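Local coordinates for Tae4 (Agrobacterium tumefaciens, PDB 6IJF), which is a type VI secretion amidase effector that probably cleaves peptide bonds in bacterial peptidoglycan, as papain-like NlpC/P60-type amidases do, at residues R109-F121 / H132-C145. Sequence-based numbering, arbitrary orientation.
Sequences RNGIGARNGVVAF and HIDLVRGGSEATQC
Phe121 and His132 pair as hydrogen-bonded neighbours in the antiparallel hairpin of strands 116-122 and 131-137, their side chains side by side, which illustrates how a hairpin sets alternate side chains on one face of a sheet. Their backbones exchange two bonds, Phe121 N to His132 O at 2.8 Å and His132 N to Phe121 O at 2.9 Å, a pattern Val119 and Asp134 repeat. Followed outward, Phe121 CB lies 3.8 Å from His132 O; with CG beside the backbone N (chi1 -56°), the ring runs alongside the imidazole. Its CD2 meets His132 CD2 at 3.9 Å, at the imidazole edge. CE2 touches both His132 CD2 and Cys145 SG, and CZ ends 3.7 Å from that sulfur, a sulfur-aromatic contact at the ring edge, while Val119 CG2 lies over one face, toward its rim. Cys145 itself is tied to Cys149 by a disulfide. At the next ring atom, His132 NE2 donates to Asp134 OD2 at 2.8 Å, near the imidazole plane but on the oxygen's anti side, 31° out of the carboxylate plane; backbone amides of Ser147 and Ala148 also reach OD2. Cys48 of helix 48-58 touches His132, consistent with a Cys-His-Asp triad as in papain-like enzymes. The imidazole is probably held in its rotation by packing at CD2 and the bond at NE2.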
loop_
_atom_site.group_PDB
_atom_site.type_symbol
_atom_site.label_atom_id
_atom_site.label_comp_id
_atom_site.label_asym_id
_atom_site.label_seq_id
_atom_site.Cartn_x
_atom_site.Cartn_y
_atom_site.Cartn_z
ATOM N N ARG C 109 2.274 6.055 18.456
ATOM C CA ARG C 109 3.375 5.083 18.169
ATOM C C ARG C 109 4.462 5.187 19.252
ATOM O O ARG C 109 4.866 4.126 19.796
ATOM C CB ARG C 109 3.974 5.250 16.767
ATOM C CG ARG C 109 4.974 4.172 16.410
ATOM C CD ARG C 109 5.798 4.523 15.201
ATOM N NE ARG C 109 6.809 5.506 15.508
ATOM C CZ ARG C 109 6.751 6.787 15.195
ATOM N NH1 ARG C 109 5.748 7.295 14.492
ATOM N NH2 ARG C 109 7.752 7.574 15.545
ATOM N N ASN C 110 4.929 6.399 19.574
ATOM C CA ASN C 110 5.967 6.606 20.618
ATOM C C ASN C 110 5.365 6.424 22.015
ATOM O O ASN C 110 6.083 5.924 22.902
ATOM C CB ASN C 110 6.645 7.969 20.475
ATOM C CG ASN C 110 7.664 7.978 19.353
ATOM O OD1 ASN C 110 8.125 6.931 18.902
ATOM N ND2 ASN C 110 8.008 9.163 18.894
ATOM N N GLY C 111 4.093 6.776 22.197
ATOM C CA GLY C 111 3.337 6.510 23.438
ATOM C C GLY C 111 3.301 5.033 23.819
ATOM O O GLY C 111 3.639 4.714 24.962
ATOM N N ILE C 112 2.853 4.159 22.911
ATOM C CA ILE C 112 2.870 2.669 23.069
ATOM C C ILE C 112 4.329 2.209 23.256
ATOM O O ILE C 112 4.576 1.442 24.178
ATOM C CB ILE C 112 2.195 1.973 21.868
ATOM C CG1 ILE C 112 0.684 2.261 21.845
ATOM C CG2 ILE C 112 2.484 0.480 21.873
ATOM C CD1 ILE C 112 -0.026 1.886 20.571
ATOM N N GLY C 113 5.241 2.639 22.374
ATOM C CA GLY C 113 6.668 2.306 22.495
ATOM C C GLY C 113 6.894 0.818 22.335
ATOM O O GLY C 113 6.350 0.240 21.364
ATOM N N ALA C 114 7.621 0.198 23.268
ATOM C CA ALA C 114 7.958 -1.244 23.210
ATOM C C ALA C 114 6.913 -2.055 23.996
ATOM O O ALA C 114 7.067 -3.280 24.104
ATOM C CB ALA C 114 9.373 -1.477 23.707
ATOM N N ARG C 115 5.860 -1.395 24.469
ATOM C CA ARG C 115 4.815 -2.015 25.323
ATOM C C ARG C 115 3.843 -2.789 24.418
ATOM O O ARG C 115 3.803 -2.537 23.179
ATOM C CB ARG C 115 4.178 -0.958 26.233
ATOM C CG ARG C 115 5.195 -0.161 27.054
ATOM C CD ARG C 115 4.579 0.855 27.990
ATOM N NE ARG C 115 3.872 1.909 27.274
ATOM C CZ ARG C 115 2.899 2.647 27.801
ATOM N NH1 ARG C 115 2.522 2.445 29.048
ATOM N NH2 ARG C 115 2.288 3.581 27.099
ATOM N N ASN C 116 3.191 -3.785 25.012
ATOM C CA ASN C 116 2.143 -4.628 24.400
ATOM C C ASN C 116 0.881 -4.392 25.227
ATOM O O ASN C 116 0.988 -4.116 26.449
ATOM C CB ASN C 116 2.517 -6.110 24.378
ATOM C CG ASN C 116 3.890 -6.398 23.814
ATOM O OD1 ASN C 116 4.661 -7.156 24.405
ATOM N ND2 ASN C 116 4.207 -5.840 22.663
ATOM N N GLY C 117 -0.273 -4.465 24.592
ATOM C CA GLY C 117 -1.538 -4.346 25.330
ATOM C C GLY C 117 -2.745 -4.271 24.445
ATOM O O GLY C 117 -2.721 -4.831 23.332
ATOM N N VAL C 118 -3.813 -3.706 24.980
ATOM C CA VAL C 118 -5.109 -3.550 24.272
ATOM C C VAL C 118 -5.150 -2.118 23.769
ATOM O O VAL C 118 -4.630 -1.243 24.475
ATOM C CB VAL C 118 -6.303 -3.847 25.198
ATOM C CG1 VAL C 118 -7.618 -3.647 24.472
ATOM C CG2 VAL C 118 -6.200 -5.238 25.797
ATOM N N VAL C 119 -5.701 -1.900 22.589
ATOM C CA VAL C 119 -5.754 -0.544 21.981
ATOM C C VAL C 119 -7.163 -0.312 21.452
ATOM O O VAL C 119 -7.723 -1.232 20.850
ATOM C CB VAL C 119 -4.686 -0.352 20.887
ATOM C CG1 VAL C 119 -4.856 -1.330 19.735
ATOM C CG2 VAL C 119 -4.663 1.089 20.405
ATOM N N ALA C 120 -7.672 0.899 21.639
ATOM C CA ALA C 120 -8.956 1.363 21.091
ATOM C C ALA C 120 -8.711 2.613 20.261
ATOM O O ALA C 120 -8.140 3.580 20.793
ATOM C CB ALA C 120 -9.912 1.619 22.219
ATOM N N PHE C 121 -9.078 2.540 18.989
ATOM C CA PHE C 121 -9.049 3.640 18.002
ATOM C C PHE C 121 -10.465 4.197 17.967
ATOM O O PHE C 121 -11.354 3.506 17.439
ATOM C CB PHE C 121 -8.570 3.141 16.641
ATOM C CG PHE C 121 -7.214 2.471 16.660
ATOM C CD1 PHE C 121 -6.040 3.214 16.580
ATOM C CD2 PHE C 121 -7.109 1.095 16.721
ATOM C CE1 PHE C 121 -4.806 2.587 16.593
ATOM C CE2 PHE C 121 -5.874 0.467 16.690
ATOM C CZ PHE C 121 -4.721 1.209 16.649
ATOM N N HIS C 132 -12.385 0.942 16.549
ATOM C CA HIS C 132 -11.736 -0.386 16.423
ATOM C C HIS C 132 -11.030 -0.683 17.732
ATOM O O HIS C 132 -10.324 0.195 18.254
ATOM C CB HIS C 132 -10.769 -0.400 15.235
ATOM C CG HIS C 132 -10.084 -1.708 15.035
ATOM N ND1 HIS C 132 -10.771 -2.822 14.624
ATOM C CD2 HIS C 132 -8.793 -2.080 15.213
ATOM C CE1 HIS C 132 -9.929 -3.845 14.551
ATOM N NE2 HIS C 132 -8.700 -3.409 14.881
ATOM N N ILE C 133 -11.228 -1.890 18.243
ATOM C CA ILE C 133 -10.476 -2.377 19.430
ATOM C C ILE C 133 -9.704 -3.632 19.043
ATOM O O ILE C 133 -10.201 -4.419 18.190
ATOM C CB ILE C 133 -11.445 -2.577 20.610
ATOM C CG1 ILE C 133 -10.664 -2.761 21.899
ATOM C CG2 ILE C 133 -12.449 -3.699 20.329
ATOM C CD1 ILE C 133 -11.517 -2.626 23.136
ATOM N N ASP C 134 -8.503 -3.783 19.584
ATOM C CA ASP C 134 -7.543 -4.770 19.051
ATOM C C ASP C 134 -6.469 -4.976 20.110
ATOM O O ASP C 134 -6.494 -4.288 21.145
ATOM C CB ASP C 134 -6.944 -4.283 17.716
ATOM C CG ASP C 134 -6.516 -5.379 16.754
ATOM O OD1 ASP C 134 -6.158 -6.471 17.217
ATOM O OD2 ASP C 134 -6.629 -5.159 15.544
ATOM N N LEU C 135 -5.581 -5.926 19.850
ATOM C CA LEU C 135 -4.344 -6.149 20.626
ATOM C C LEU C 135 -3.182 -5.601 19.824
ATOM O O LEU C 135 -3.161 -5.729 18.595
ATOM C CB LEU C 135 -4.115 -7.648 20.890
ATOM C CG LEU C 135 -5.269 -8.385 21.584
ATOM C CD1 LEU C 135 -4.864 -9.785 21.937
ATOM C CD2 LEU C 135 -5.780 -7.640 22.806
ATOM N N VAL C 136 -2.224 -5.011 20.503
ATOM C CA VAL C 136 -1.096 -4.351 19.807
ATOM C C VAL C 136 0.206 -4.817 20.448
ATOM O O VAL C 136 0.233 -5.026 21.675
ATOM C CB VAL C 136 -1.264 -2.823 19.818
ATOM C CG1 VAL C 136 -1.299 -2.232 21.222
ATOM C CG2 VAL C 136 -0.183 -2.145 18.961
ATOM N N ARG C 137 1.218 -5.016 19.616
ATOM C CA ARG C 137 2.628 -5.226 20.027
ATOM C C ARG C 137 3.448 -4.026 19.556
ATOM O O ARG C 137 3.495 -3.779 18.339
ATOM C CB ARG C 137 3.187 -6.520 19.420
ATOM C CG ARG C 137 2.532 -7.793 19.927
ATOM C CD ARG C 137 3.259 -8.988 19.282
ATOM N NE ARG C 137 2.823 -10.231 19.901
ATOM C CZ ARG C 137 3.198 -10.666 21.097
ATOM N NH1 ARG C 137 4.087 -10.002 21.813
ATOM N NH2 ARG C 137 2.701 -11.800 21.572
ATOM N N GLY C 138 4.021 -3.272 20.488
ATOM C CA GLY C 138 5.011 -2.225 20.188
ATOM C C GLY C 138 6.335 -2.863 19.783
ATOM O O GLY C 138 6.685 -3.928 20.290
ATOM N N GLY C 139 6.980 -2.334 18.756
ATOM C CA GLY C 139 8.301 -2.802 18.301
ATOM C C GLY C 139 9.114 -1.626 17.825
ATOM O O GLY C 139 8.582 -0.493 17.858
ATOM N N SER C 140 10.355 -1.873 17.423
ATOM C CA SER C 140 11.305 -0.819 16.994
ATOM C C SER C 140 10.835 -0.224 15.662
ATOM O O SER C 140 10.906 1.014 15.515
ATOM C CB SER C 140 12.711 -1.367 16.896
ATOM O OG SER C 140 13.603 -0.462 17.523
ATOM N N GLU C 141 10.298 -1.072 14.773
ATOM C CA GLU C 141 10.005 -0.751 13.349
ATOM C C GLU C 141 8.596 -0.134 13.235
ATOM O O GLU C 141 8.423 0.790 12.403
ATOM C CB GLU C 141 10.074 -1.989 12.446
ATOM C CG GLU C 141 10.756 -3.233 13.019
ATOM C CD GLU C 141 9.815 -4.159 13.791
ATOM O OE1 GLU C 141 9.119 -3.641 14.729
ATOM O OE2 GLU C 141 9.772 -5.397 13.460
ATOM N N ALA C 142 7.629 -0.624 14.014
ATOM C CA ALA C 142 6.206 -0.218 13.894
ATOM C C ALA C 142 5.400 -0.792 15.045
ATOM O O ALA C 142 5.882 -1.772 15.691
ATOM C CB ALA C 142 5.620 -0.693 12.572
ATOM N N THR C 143 4.244 -0.194 15.319
ATOM C CA THR C 143 3.173 -0.861 16.104
ATOM C C THR C 143 2.513 -1.884 15.177
ATOM O O THR C 143 2.297 -1.556 13.996
ATOM C CB THR C 143 2.161 0.123 16.685
ATOM O OG1 THR C 143 1.671 0.916 15.609
ATOM C CG2 THR C 143 2.786 1.001 17.744
ATOM N N GLN C 144 2.266 -3.073 15.682
ATOM C CA GLN C 144 1.551 -4.106 14.925
ATOM C C GLN C 144 0.317 -4.500 15.737
ATOM O O GLN C 144 0.442 -5.039 16.841
ATOM C CB GLN C 144 2.486 -5.237 14.454
ATOM C CG GLN C 144 2.482 -5.291 12.913
ATOM C CD GLN C 144 3.802 -5.629 12.267
ATOM O OE1 GLN C 144 4.857 -5.415 12.857
ATOM N NE2 GLN C 144 3.751 -6.176 11.057
ATOM N N CYS C 145 -0.843 -4.178 15.190
ATOM C CA CYS C 145 -2.139 -4.659 15.707
ATOM C C CYS C 145 -2.366 -6.061 15.153
ATOM O O CYS C 145 -2.002 -6.346 13.992
ATOM C CB CYS C 145 -3.234 -3.653 15.385
ATOM S SG CYS C 145 -2.941 -2.025 16.138
#